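Local coordinates for protein CRISPR-associated endonuclease Cas1 (Thermotoga maritima, PDB 4XTK) that probably cleaves double-stranded DNA as a metal-dependent endonuclease of CRISPR adaptive immunity, working as a homodimer that joins a Cas2 dimer, at residues E[15-19]-E[47-53]; E[106-111]-E[142-148]; E[246-250]-E[277-282]. All coordinates share one frame; numbering follows the deposited sequence.

Interaction 1 of 3, residues E[15-19]-E[47-53]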
ATOM      1  N   SER E  15      -6.256  11.411 -19.306  1.00 58.14           N
ATOM      2  CA  SER E  15      -7.395  12.230 -19.715  1.00 62.82           C
ATOM      3  C   SER E  15      -8.488  12.253 -18.659  1.00 60.34           C
ATOM      4  O   SER E  15      -8.746  11.251 -17.989  1.00 60.57           O
ATOM      5  CB  SER E  15      -7.971  11.734 -21.045  1.00 64.29           C
ATOM      6  OG  SER E  15      -7.054  11.918 -22.111  1.00 62.79           O
ATOM      7  N   SER E  16      -9.110  13.413 -18.494  1.00 60.30           N
ATOM      8  CA  SER E  16     -10.266  13.519 -17.622  1.00 65.87           C
ATOM      9  C   SER E  16     -11.522  13.047 -18.347  1.00 73.26           C
ATOM     10  O   SER E  16     -11.621  13.152 -19.570  1.00 85.44           O
ATOM     11  CB  SER E  16     -10.434  14.954 -17.126  1.00 71.18           C
ATOM     12  OG  SER E  16      -9.326  15.335 -16.329  1.00 75.18           O
ATOM     13  N   GLY E  17     -12.477  12.524 -17.589  1.00 67.52           N
ATOM     14  CA  GLY E  17     -13.723  12.053 -18.159  1.00 67.19           C
ATOM     15  C   GLY E  17     -14.436  11.089 -17.236  1.00 69.01           C
ATOM     16  O   GLY E  17     -14.182  11.061 -16.034  1.00 67.59           O
ATOM     17  N   THR E  18     -15.335  10.293 -17.799  1.00 70.23           N
ATOM     18  CA  THR E  18     -16.088   9.332 -17.005  1.00 65.37           C
ATOM     19  C   THR E  18     -15.697   7.904 -17.351  1.00 55.61           C
ATOM     20  O   THR E  18     -15.750   7.504 -18.515  1.00 57.30           O
ATOM     21  CB  THR E  18     -17.606   9.489 -17.207  1.00 77.26           C
ATOM     22  OG1 THR E  18     -17.998  10.836 -16.908  1.00 86.11           O
ATOM     23  CG2 THR E  18     -18.352   8.536 -16.297  1.00 73.70           C
ATOM     24  N   LEU E  19     -15.306   7.141 -16.336  1.00 53.08           N
ATOM     25  CA  LEU E  19     -15.029   5.721 -16.504  1.00 53.15           C
ATOM     26  C   LEU E  19     -16.326   4.917 -16.451  1.00 63.08           C
ATOM     27  O   LEU E  19     -17.080   4.999 -15.482  1.00 68.61           O
ATOM     28  CB  LEU E  19     -14.055   5.230 -15.432  1.00 50.42           C
ATOM     29  CG  LEU E  19     -12.633   5.785 -15.517  1.00 50.71           C
ATOM     30  CD1 LEU E  19     -11.818   5.402 -14.288  1.00 50.44           C
ATOM     31  CD2 LEU E  19     -11.955   5.301 -16.780  1.00 52.25           C
ATOM     32  N   VAL E  47      -4.744   6.053 -13.055  1.00 44.83           N
ATOM     33  CA  VAL E  47      -5.530   7.234 -13.401  1.00 51.03           C
ATOM     34  C   VAL E  47      -4.900   8.539 -12.919  1.00 51.56           C
ATOM     35  O   VAL E  47      -4.828   8.793 -11.719  1.00 53.22           O
ATOM     36  CB  VAL E  47      -6.944   7.137 -12.804  1.00 49.25           C
ATOM     37  CG1 VAL E  47      -7.724   8.416 -13.072  1.00 55.71           C
ATOM     38  CG2 VAL E  47      -7.663   5.938 -13.362  1.00 47.72           C
ATOM     39  N   PHE E  48      -4.406   9.347 -13.848  1.00 47.37           N
ATOM     40  CA  PHE E  48      -3.897  10.670 -13.502  1.00 48.88           C
ATOM     41  C   PHE E  48      -4.879  11.824 -13.735  1.00 56.46           C
ATOM     42  O   PHE E  48      -4.647  12.953 -13.291  1.00 51.22           O
ATOM     43  CB  PHE E  48      -2.613  10.932 -14.276  1.00 54.37           C
ATOM     44  CG  PHE E  48      -1.500  10.005 -13.911  1.00 48.75           C
ATOM     45  CD1 PHE E  48      -1.393   8.766 -14.506  1.00 47.78           C
ATOM     46  CD2 PHE E  48      -0.565  10.372 -12.964  1.00 49.33           C
ATOM     47  CE1 PHE E  48      -0.374   7.916 -14.175  1.00 46.48           C
ATOM     48  CE2 PHE E  48       0.460   9.523 -12.626  1.00 51.16           C
ATOM     49  CZ  PHE E  48       0.555   8.291 -13.233  1.00 53.73           C
ATOM     50  N   GLY E  49      -5.977  11.544 -14.424  1.00 58.18           N
ATOM     51  CA  GLY E  49      -6.905  12.598 -14.779  1.00 54.78           C
ATOM     52  C   GLY E  49      -7.966  12.741 -13.715  1.00 58.94           C
ATOM     53  O   GLY E  49      -7.954  12.018 -12.724  1.00 58.14           O
ATOM     54  N   GLU E  50      -8.890  13.673 -13.914  1.00 64.80           N
ATOM     55  CA  GLU E  50     -10.047  13.754 -13.041  1.00 70.13           C
ATOM     56  C   GLU E  50     -11.141  12.875 -13.638  1.00 69.76           C
ATOM     57  O   GLU E  50     -11.665  13.167 -14.708  1.00 74.81           O
ATOM     58  CB  GLU E  50     -10.518  15.204 -12.883  1.00 77.38           C
ATOM     59  CG  GLU E  50      -9.515  16.111 -12.179  1.00 91.81           C
ATOM     60  CD  GLU E  50      -9.298  15.736 -10.716  1.00102.21           C
ATOM     61  OE1 GLU E  50     -10.189  15.091 -10.121  1.00107.07           O
ATOM     62  OE2 GLU E  50      -8.235  16.088 -10.160  1.00103.93           O
ATOM     63  N   VAL E  51     -11.479  11.792 -12.947  1.00 62.81           N
ATOM     64  CA  VAL E  51     -12.437  10.837 -13.488  1.00 59.92           C
ATOM     65  C   VAL E  51     -13.668  10.657 -12.610  1.00 58.30           C
ATOM     66  O   VAL E  51     -13.601  10.771 -11.388  1.00 51.53           O
ATOM     67  CB  VAL E  51     -11.794   9.447 -13.706  1.00 53.83           C
ATOM     68  CG1 VAL E  51     -10.694   9.525 -14.751  1.00 51.67           C
ATOM     69  CG2 VAL E  51     -11.268   8.883 -12.397  1.00 47.88           C
ATOM     70  N   ASP E  52     -14.797  10.390 -13.258  1.00 63.11           N
ATOM     71  CA  ASP E  52     -16.001   9.942 -12.568  1.00 67.77           C
ATOM     72  C   ASP E  52     -16.170   8.445 -12.790  1.00 64.55           C
ATOM     73  O   ASP E  52     -15.860   7.932 -13.864  1.00 63.78           O
ATOM     74  CB  ASP E  52     -17.245  10.691 -13.061  1.00 74.83           C
ATOM     75  CG  ASP E  52     -17.156  12.184 -12.841  1.00 90.35           C
ATOM     76  OD1 ASP E  52     -16.240  12.624 -12.114  1.00 98.62           O
ATOM     77  OD2 ASP E  52     -18.008  12.917 -13.386  1.00 96.38           O
ATOM     78  N   LEU E  53     -16.654   7.749 -11.771  1.00 63.98           N
ATOM     79  CA  LEU E  53     -16.981   6.335 -11.902  1.00 61.48           C
ATOM     80  C   LEU E  53     -18.046   5.957 -10.881  1.00 66.31           C
ATOM     81  O   LEU E  53     -18.295   6.695  -9.930  1.00 72.06           O
ATOM     82  CB  LEU E  53     -15.728   5.462 -11.743  1.00 54.54           C
ATOM     83  CG  LEU E  53     -14.809   5.585 -10.519  1.00 52.07           C
ATOM     84  CD1 LEU E  53     -15.278   4.698  -9.379  1.00 56.91           C
ATOM     85  CD2 LEU E  53     -13.375   5.234 -10.892  1.00 44.28           C
TER

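Interaction 2 of 3, residues E[106-111]-E[142-148]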
ATOM      1  N   ARG E 106      22.799  -7.076  -1.181  1.00 48.29           N
ATOM      2  CA  ARG E 106      22.649  -5.686  -0.788  1.00 44.12           C
ATOM      3  C   ARG E 106      23.854  -4.883  -1.246  1.00 49.45           C
ATOM      4  O   ARG E 106      23.713  -3.762  -1.725  1.00 46.95           O
ATOM      5  CB  ARG E 106      22.474  -5.556   0.725  1.00 38.07           C
ATOM      6  CG  ARG E 106      22.254  -4.123   1.165  1.00 42.80           C
ATOM      7  CD  ARG E 106      22.147  -3.991   2.669  1.00 47.51           C
ATOM      8  NE  ARG E 106      22.190  -2.590   3.079  1.00 53.35           N
ATOM      9  CZ  ARG E 106      22.412  -2.181   4.323  1.00 56.48           C
ATOM     10  NH1 ARG E 106      22.616  -3.068   5.287  1.00 52.37           N
ATOM     11  NH2 ARG E 106      22.437  -0.886   4.605  1.00 57.43           N
ATOM     12  N   MET E 107      25.038  -5.471  -1.103  1.00 51.10           N
ATOM     13  CA  MET E 107      26.270  -4.808  -1.496  1.00 54.32           C
ATOM     14  C   MET E 107      26.274  -4.527  -2.986  1.00 56.10           C
ATOM     15  O   MET E 107      26.665  -3.449  -3.428  1.00 62.56           O
ATOM     16  CB  MET E 107      27.495  -5.654  -1.132  1.00 52.30           C
ATOM     17  CG  MET E 107      28.234  -5.217   0.127  1.00 56.80           C
ATOM     18  SD  MET E 107      28.764  -3.491   0.128  1.00115.78           S
ATOM     19  CE  MET E 107      29.358  -3.316  -1.536  1.00 47.12           C
ATOM     20  N   LEU E 108      25.832  -5.515  -3.751  1.00 49.65           N
ATOM     21  CA  LEU E 108      25.763  -5.418  -5.201  1.00 47.27           C
ATOM     22  C   LEU E 108      24.901  -4.227  -5.651  1.00 50.53           C
ATOM     23  O   LEU E 108      25.289  -3.469  -6.539  1.00 50.58           O
ATOM     24  CB  LEU E 108      25.215  -6.725  -5.764  1.00 45.70           C
ATOM     25  CG  LEU E 108      25.568  -7.104  -7.192  1.00 61.42           C
ATOM     26  CD1 LEU E 108      27.056  -6.939  -7.393  1.00 58.10           C
ATOM     27  CD2 LEU E 108      25.161  -8.552  -7.433  1.00 50.03           C
ATOM     28  N   ILE E 109      23.741  -4.062  -5.020  1.00 42.87           N
ATOM     29  CA  ILE E 109      22.822  -2.982  -5.360  1.00 41.56           C
ATOM     30  C   ILE E 109      23.369  -1.638  -4.900  1.00 48.65           C
ATOM     31  O   ILE E 109      23.337  -0.653  -5.643  1.00 51.07           O
ATOM     32  CB  ILE E 109      21.429  -3.210  -4.734  1.00 44.57           C
ATOM     33  CG1 ILE E 109      20.815  -4.508  -5.269  1.00 47.26           C
ATOM     34  CG2 ILE E 109      20.502  -2.026  -5.014  1.00 34.79           C
ATOM     35  CD1 ILE E 109      19.515  -4.915  -4.580  1.00 45.49           C
ATOM     36  N   ALA E 110      23.879  -1.603  -3.674  1.00 46.84           N
ATOM     37  CA  ALA E 110      24.435  -0.375  -3.119  1.00 45.79           C
ATOM     38  C   ALA E 110      25.658   0.084  -3.910  1.00 51.22           C
ATOM     39  O   ALA E 110      25.853   1.277  -4.135  1.00 49.01           O
ATOM     40  CB  ALA E 110      24.792  -0.567  -1.652  1.00 39.85           C
ATOM     41  N   ARG E 111      26.472  -0.875  -4.335  1.00 51.81           N
ATOM     42  CA  ARG E 111      27.679  -0.579  -5.093  1.00 49.49           C
ATOM     43  C   ARG E 111      27.318  -0.015  -6.462  1.00 54.91           C
ATOM     44  O   ARG E 111      28.083   0.747  -7.051  1.00 66.71           O
ATOM     45  CB  ARG E 111      28.540  -1.836  -5.235  1.00 52.11           C
ATOM     46  CG  ARG E 111      30.002  -1.564  -5.447  1.00 58.23           C
ATOM     47  CD  ARG E 111      30.760  -2.855  -5.646  1.00 67.81           C
ATOM     48  NE  ARG E 111      31.033  -3.546  -4.392  1.00 78.70           N
ATOM     49  CZ  ARG E 111      32.057  -3.253  -3.599  1.00 83.00           C
ATOM     50  NH1 ARG E 111      32.878  -2.269  -3.926  1.00 90.41           N
ATOM     51  NH2 ARG E 111      32.256  -3.931  -2.477  1.00 81.38           N
ATOM     52  N   ALA E 142      35.422   3.025  -2.577  1.00 62.68           N
ATOM     53  CA  ALA E 142      34.120   2.403  -2.783  1.00 56.62           C
ATOM     54  C   ALA E 142      34.244   0.968  -3.291  1.00 67.67           C
ATOM     55  O   ALA E 142      33.487   0.086  -2.889  1.00 79.22           O
ATOM     56  CB  ALA E 142      33.298   3.234  -3.754  1.00 48.97           C
ATOM     57  N   GLU E 143      35.202   0.739  -4.182  1.00 56.83           N
ATOM     58  CA  GLU E 143      35.439  -0.591  -4.724  1.00 72.69           C
ATOM     59  C   GLU E 143      36.027  -1.552  -3.683  1.00 76.93           C
ATOM     60  O   GLU E 143      35.707  -2.741  -3.689  1.00 80.90           O
ATOM     61  CB  GLU E 143      36.361  -0.508  -5.945  1.00 79.02           C
ATOM     62  CG  GLU E 143      35.796   0.327  -7.083  1.00 81.22           C
ATOM     63  CD  GLU E 143      36.697   0.343  -8.304  1.00 95.73           C
ATOM     64  OE1 GLU E 143      37.888   0.698  -8.163  1.00100.08           O
ATOM     65  OE2 GLU E 143      36.213   0.005  -9.404  1.00102.73           O
ATOM     66  N   GLU E 144      36.887  -1.039  -2.800  1.00 76.10           N
ATOM     67  CA  GLU E 144      37.533  -1.867  -1.780  1.00 79.47           C
ATOM     68  C   GLU E 144      36.710  -2.044  -0.509  1.00 78.99           C
ATOM     69  O   GLU E 144      36.994  -2.930   0.298  1.00 82.73           O
ATOM     70  CB  GLU E 144      38.896  -1.291  -1.392  1.00 82.72           C
ATOM     71  CG  GLU E 144      39.727  -0.792  -2.555  1.00 87.22           C
ATOM     72  CD  GLU E 144      40.890   0.071  -2.103  1.00 92.27           C
ATOM     73  OE1 GLU E 144      42.049  -0.321  -2.336  1.00 99.97           O
ATOM     74  OE2 GLU E 144      40.645   1.134  -1.494  1.00 91.26           O
ATOM     75  N   ALA E 145      35.697  -1.211  -0.313  1.00 73.55           N
ATOM     76  CA  ALA E 145      34.781  -1.454   0.792  1.00 70.64           C
ATOM     77  C   ALA E 145      34.058  -2.801   0.657  1.00 73.98           C
ATOM     78  O   ALA E 145      33.478  -3.108  -0.402  1.00 94.40           O
ATOM     79  CB  ALA E 145      33.763  -0.310   0.898  1.00 53.86           C
ATOM     80  N   SER E 146      34.156  -3.613   1.713  1.00 66.27           N
ATOM     81  CA  SER E 146      33.369  -4.840   1.881  1.00 75.85           C
ATOM     82  C   SER E 146      32.139  -4.706   2.827  1.00 91.98           C
ATOM     83  O   SER E 146      31.451  -5.707   3.065  1.00 90.54           O
ATOM     84  CB  SER E 146      34.292  -5.994   2.336  1.00 92.90           C
ATOM     85  OG  SER E 146      35.146  -5.612   3.412  1.00105.54           O
ATOM     86  N   ASN E 147      31.852  -3.497   3.339  1.00 84.07           N
ATOM     87  CA  ASN E 147      30.648  -3.267   4.164  1.00 74.95           C
ATOM     88  C   ASN E 147      29.861  -2.040   3.671  1.00 66.20           C
ATOM     89  O   ASN E 147      30.433  -0.989   3.380  1.00 66.16           O
ATOM     90  CB  ASN E 147      31.028  -3.113   5.652  1.00 66.39           C
ATOM     91  CG  ASN E 147      29.896  -2.499   6.528  1.00108.14           C
ATOM     92  OD1 ASN E 147      28.748  -2.331   6.102  1.00108.34           O
ATOM     93  ND2 ASN E 147      30.229  -2.216   7.781  1.00105.38           N
ATOM     94  N   VAL E 148      28.539  -2.183   3.616  1.00 59.66           N
ATOM     95  CA  VAL E 148      27.636  -1.131   3.144  1.00 59.93           C
ATOM     96  C   VAL E 148      27.683   0.147   3.988  1.00 64.73           C
ATOM     97  O   VAL E 148      27.548   1.253   3.460  1.00 61.18           O
ATOM     98  CB  VAL E 148      26.179  -1.642   3.108  1.00 56.52           C
ATOM     99  CG1 VAL E 148      25.225  -0.564   2.605  1.00 51.45           C
ATOM    100  CG2 VAL E 148      26.077  -2.899   2.252  1.00 59.79           C
TER

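Interaction 3 of 3, residues E[246-250]-E[277-282]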
ATOM      1  N   LEU E 246      20.518  23.244 -11.332  1.00 46.47           N
ATOM      2  CA  LEU E 246      19.539  24.266 -11.002  1.00 52.45           C
ATOM      3  C   LEU E 246      20.126  25.295 -10.039  1.00 57.99           C
ATOM      4  O   LEU E 246      19.894  26.495 -10.182  1.00 56.19           O
ATOM      5  CB  LEU E 246      18.298  23.618 -10.400  1.00 48.92           C
ATOM      6  CG  LEU E 246      17.005  24.414 -10.380  1.00 62.92           C
ATOM      7  CD1 LEU E 246      16.649  24.834 -11.792  1.00 60.65           C
ATOM      8  CD2 LEU E 246      15.910  23.557  -9.772  1.00 66.81           C
ATOM      9  N   PHE E 247      20.895  24.817  -9.066  1.00 59.86           N
ATOM     10  CA  PHE E 247      21.503  25.688  -8.061  1.00 50.84           C
ATOM     11  C   PHE E 247      22.474  26.681  -8.687  1.00 53.54           C
ATOM     12  O   PHE E 247      22.423  27.877  -8.396  1.00 46.02           O
ATOM     13  CB  PHE E 247      22.218  24.859  -6.990  1.00 40.82           C
ATOM     14  CG  PHE E 247      23.282  25.614  -6.257  1.00 45.97           C
ATOM     15  CD1 PHE E 247      22.948  26.612  -5.357  1.00 47.59           C
ATOM     16  CD2 PHE E 247      24.622  25.331  -6.473  1.00 48.60           C
ATOM     17  CE1 PHE E 247      23.933  27.320  -4.687  1.00 53.03           C
ATOM     18  CE2 PHE E 247      25.614  26.035  -5.801  1.00 52.28           C
ATOM     19  CZ  PHE E 247      25.267  27.028  -4.909  1.00 52.64           C
ATOM     20  N   LEU E 248      23.358  26.174  -9.540  1.00 57.18           N
ATOM     21  CA  LEU E 248      24.318  27.014 -10.249  1.00 50.97           C
ATOM     22  C   LEU E 248      23.610  28.025 -11.153  1.00 56.51           C
ATOM     23  O   LEU E 248      23.868  29.228 -11.086  1.00 56.79           O
ATOM     24  CB  LEU E 248      25.274  26.155 -11.082  1.00 46.26           C
ATOM     25  CG  LEU E 248      26.377  25.371 -10.363  1.00 48.36           C
ATOM     26  CD1 LEU E 248      27.186  24.554 -11.364  1.00 44.36           C
ATOM     27  CD2 LEU E 248      27.280  26.298  -9.570  1.00 44.29           C
ATOM     28  N   ASN E 249      22.714  27.526 -11.996  1.00 61.40           N
ATOM     29  CA  ASN E 249      22.021  28.374 -12.955  1.00 66.14           C
ATOM     30  C   ASN E 249      21.260  29.508 -12.285  1.00 65.92           C
ATOM     31  O   ASN E 249      21.309  30.647 -12.741  1.00 67.52           O
ATOM     32  CB  ASN E 249      21.067  27.538 -13.809  1.00 67.31           C
ATOM     33  CG  ASN E 249      21.797  26.662 -14.806  1.00 72.13           C
ATOM     34  OD1 ASN E 249      23.028  26.664 -14.865  1.00 75.80           O
ATOM     35  ND2 ASN E 249      21.043  25.900 -15.589  1.00 76.33           N
ATOM     36  N   LEU E 250      20.577  29.203 -11.190  1.00 60.43           N
ATOM     37  CA  LEU E 250      19.742  30.204 -10.539  1.00 61.49           C
ATOM     38  C   LEU E 250      20.547  31.273  -9.782  1.00 64.10           C
ATOM     39  O   LEU E 250      20.193  32.454  -9.828  1.00 68.83           O
ATOM     40  CB  LEU E 250      18.746  29.514  -9.603  1.00 59.52           C
ATOM     41  CG  LEU E 250      17.627  28.778 -10.356  1.00 60.71           C
ATOM     42  CD1 LEU E 250      16.675  28.074  -9.400  1.00 57.63           C
ATOM     43  CD2 LEU E 250      16.861  29.727 -11.273  1.00 60.46           C
ATOM     44  N   LEU E 277       9.686  30.267  -7.585  1.00 53.19           N
ATOM     45  CA  LEU E 277      10.652  30.353  -8.673  1.00 59.32           C
ATOM     46  C   LEU E 277      11.480  29.071  -8.771  1.00 58.72           C
ATOM     47  O   LEU E 277      11.724  28.562  -9.865  1.00 60.83           O
ATOM     48  CB  LEU E 277      11.571  31.559  -8.492  1.00 62.18           C
ATOM     49  CG  LEU E 277      12.520  31.835  -9.664  1.00 65.60           C
ATOM     50  CD1 LEU E 277      12.515  33.314 -10.019  1.00 66.51           C
ATOM     51  CD2 LEU E 277      13.935  31.365  -9.359  1.00 62.41           C
ATOM     52  N   PHE E 278      11.899  28.546  -7.625  1.00 52.82           N
ATOM     53  CA  PHE E 278      12.702  27.338  -7.623  1.00 55.11           C
ATOM     54  C   PHE E 278      11.888  26.135  -8.108  1.00 58.01           C
ATOM     55  O   PHE E 278      12.369  25.322  -8.900  1.00 50.19           O
ATOM     56  CB  PHE E 278      13.272  27.067  -6.226  1.00 49.57           C
ATOM     57  CG  PHE E 278      14.361  26.039  -6.218  1.00 50.24           C
ATOM     58  CD1 PHE E 278      14.059  24.693  -6.260  1.00 50.42           C
ATOM     59  CD2 PHE E 278      15.688  26.421  -6.207  1.00 57.76           C
ATOM     60  CE1 PHE E 278      15.054  23.751  -6.274  1.00 52.08           C
ATOM     61  CE2 PHE E 278      16.691  25.480  -6.219  1.00 56.46           C
ATOM     62  CZ  PHE E 278      16.375  24.144  -6.252  1.00 56.99           C
ATOM     63  N   VAL E 279      10.655  26.031  -7.626  1.00 58.52           N
ATOM     64  CA  VAL E 279       9.801  24.893  -7.939  1.00 60.20           C
ATOM     65  C   VAL E 279       9.452  24.848  -9.430  1.00 54.83           C
ATOM     66  O   VAL E 279       9.531  23.792 -10.061  1.00 59.26           O
ATOM     67  CB  VAL E 279       8.515  24.921  -7.081  1.00 52.91           C
ATOM     68  CG1 VAL E 279       7.459  23.988  -7.646  1.00 44.76           C
ATOM     69  CG2 VAL E 279       8.841  24.555  -5.640  1.00 48.87           C
ATOM     70  N   LYS E 280       9.087  25.997  -9.992  1.00 61.93           N
ATOM     71  CA  LYS E 280       8.801  26.091 -11.421  1.00 57.90           C
ATOM     72  C   LYS E 280      10.002  25.686 -12.271  1.00 59.79           C
ATOM     73  O   LYS E 280       9.868  24.904 -13.210  1.00 58.57           O
ATOM     74  CB  LYS E 280       8.356  27.509 -11.802  1.00 68.06           C
ATOM     75  CG  LYS E 280       6.973  27.893 -11.300  1.00 76.10           C
ATOM     76  CD  LYS E 280       6.620  29.313 -11.707  1.00 86.57           C
ATOM     77  CE  LYS E 280       5.115  29.541 -11.761  1.00 95.30           C
ATOM     78  NZ  LYS E 280       4.527  29.708 -10.402  1.00 98.77           N
ATOM     79  N   ASN E 281      11.170  26.230 -11.942  1.00 48.20           N
ATOM     80  CA  ASN E 281      12.397  25.884 -12.648  1.00 59.77           C
ATOM     81  C   ASN E 281      12.738  24.415 -12.483  1.00 61.38           C
ATOM     82  O   ASN E 281      13.208  23.769 -13.422  1.00 57.81           O
ATOM     83  CB  ASN E 281      13.566  26.737 -12.156  1.00 47.11           C
ATOM     84  CG  ASN E 281      13.526  28.140 -12.701  1.00 70.97           C
ATOM     85  OD1 ASN E 281      14.045  28.408 -13.782  1.00 78.23           O
ATOM     86  ND2 ASN E 281      12.907  29.046 -11.958  1.00 71.28           N
ATOM     87  N   TYR E 282      12.505  23.901 -11.278  1.00 59.85           N
ATOM     88  CA  TYR E 282      12.702  22.489 -10.992  1.00 57.17           C
ATOM     89  C   TYR E 282      11.820  21.639 -11.884  1.00 58.25           C
ATOM     90  O   TYR E 282      12.285  20.677 -12.489  1.00 60.20           O
ATOM     91  CB  TYR E 282      12.407  22.179  -9.522  1.00 48.61           C
ATOM     92  CG  TYR E 282      12.447  20.705  -9.180  1.00 45.71           C
ATOM     93  CD1 TYR E 282      13.638  20.087  -8.809  1.00 51.70           C
ATOM     94  CD2 TYR E 282      11.291  19.929  -9.212  1.00 44.50           C
ATOM     95  CE1 TYR E 282      13.676  18.736  -8.487  1.00 48.78           C
ATOM     96  CE2 TYR E 282      11.322  18.576  -8.893  1.00 40.25           C
ATOM     97  CZ  TYR E 282      12.516  17.988  -8.535  1.00 48.96           C
ATOM     98  OH  TYR E 282      12.548  16.650  -8.222  1.00 51.96           O
TER

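Interaction 1 of 3, residues E[15-19]-E[47-53]
S16 swings OG back beside its own backbone N, opposite the carbonyl carbon (chi1 -64°), where it takes the N-H of E50 at 3.0 Å from OG to N; L19 makes a similar first turn but runs on extended, carrying CD1 to V51 and L53. Between these two side chains the backbones pair as parallel strands. G17 bonds on both sides of V51: its N donates to E50 O at 3.1 Å, and its O receives D52 N at 2.9 Å within the carbonyl plane. The next rung goes from L19 N to D52 O, 2.7 Å, almost in line with the C=O bond (172°). The serine hydroxyl thus adds a side-chain bond just ahead of the regular strand pairing. On the buried face, L19 CD1 lies 3.7 Å from L53 CD2, the two leucines side by side and pointing the same way, and 4.0 Å from V51 CG2. T18 and D52 occupy the other face, T18 OG1 coming 3.9 Å from D52 CB. F57 covers L19 and L58 touches L53, both from helix 55-63. D52 and L53 also pair antiparallel with a strand of the second subunit, and K55 NZ of that subunit is hydrogen-bonded to G49 O. Strand 51-54 is thus an edge strand of the N-terminal beta domain of Cas1, continued antiparallel into the other subunit at the dimer interface.

Interaction 2 of 3, residues E[106-111]-E[142-148]
M107 and V148 bring their CA atoms within 6.1 Å, and R111 and A142 theirs within 7.5 Å, as helix 103-127 runs past the end of helix 136-144 and the short turn that leads into helix 148-166. V148 packs against both R106 and M107. Its CB sits over the centre of one face of the R106 guanidinium, and CG1 comes 3.4 Å from R106 NH2 on that face. The other methyl, CG2, meets M107 SD at 3.5 Å, the methionine having folded back through chi2 and chi3 so that it and the valine slide past each other in opposite directions. A110 CB adds a looser touch to V148 CG1 at 4.3 Å. The extended R106 chain is held at its polar end by the backbone carbonyl O of Y219, which accepts from R106 NE. R111 bends at chi3 (-79°) and turns its guanidinium to the carbonyls at and just past the C-terminal end of helix 136-144. NH2 of R111 donates to A145 O, which it meets nearly head-on to the C=O bond though tilted some 20° from the guanidinium plane; NH1 adds a weak bond to E143 O at 2.9 Å and 123°. A positive group here probably offsets the negative end of the helix dipole. N147 then opens helix 148-166 as its N-cap, OD1 receiving S149 N, while L151 of that helix packs on M107 and A110. The side chains of H221 and E155, probable manganese ligands, lie about 7 Å from those of R106 and A142 respectively. This interhelical turn, its carbonyls met by R111 and the next helix N-capped by N147, borders the probable metal site of the Cas1 helical domain.

Interaction 3 of 3, residues E[246-250]-E[277-282]
L246 presses CD2 over one face of the F278 ring, 3.9 Å from the ring centroid, a CH-pi contact displaced toward the rim. The same methyl reaches the next turn, 3.8 Å from Y282 CB, and its sister CD1 rests on N281 CB at 3.6 Å. One helical turn later L250 divides its branches in a similar way: CD1 approaches the F278 ring obliquely, 3.7 Å from CD2 of that ring, while CD2 of L250 passes L277 CD2 at 3.9 Å and lies against the N281 amide, 4.0 Å from N281 CG. F278 is therefore shared by both leucines. Its ring is brought to them by a first torsion that sets CG opposite the backbone N (chi1 -166°). N281 is turned back along its own helix, ND2 donating to L277 O, although the modelled length of that bond is doubtful; its CB faces L246, while the amide lies against L250. The backbones stay well apart, the short helical axes passing 11.2 Å from each other at 121°, so the large side chains do the bridging. Farther out, helix 188-208 supports the aromatic side: F195 meets the F278 ring with planes at about 80°, L199 packs on F278, and T203 OG1 is hydrogen-bonded to Y282 OH. F247 packs on A189 and I193 of the same helix. Helices 230-252, 272-287 and 188-208 thus meet in an apolar core of leucine and aromatic side chains, part of the largely helical C-terminal domain characteristic of Cas1.

The three contacts follow one another along the chain and share no element or touching atom. Interaction 1 belongs to the beta domain and lies at the dimer interface; backbone bonds dominate it, with a modest apolar face behind them. Interactions 2 and 3 both join helices, yet differ in depth and chemistry. Interaction 3 alone is a buried contact and has no hydrogen bond across it, whereas interaction 2, partly buried like interaction 1, mixes apolar packing with arginine-to-carbonyl bonds at a helix end. Of the three, interaction 2 alone lies beside the predicted manganese ligands. Centres of interactions 1 and 2 stand about 45 Å apart, on opposite sides of the chain's centre.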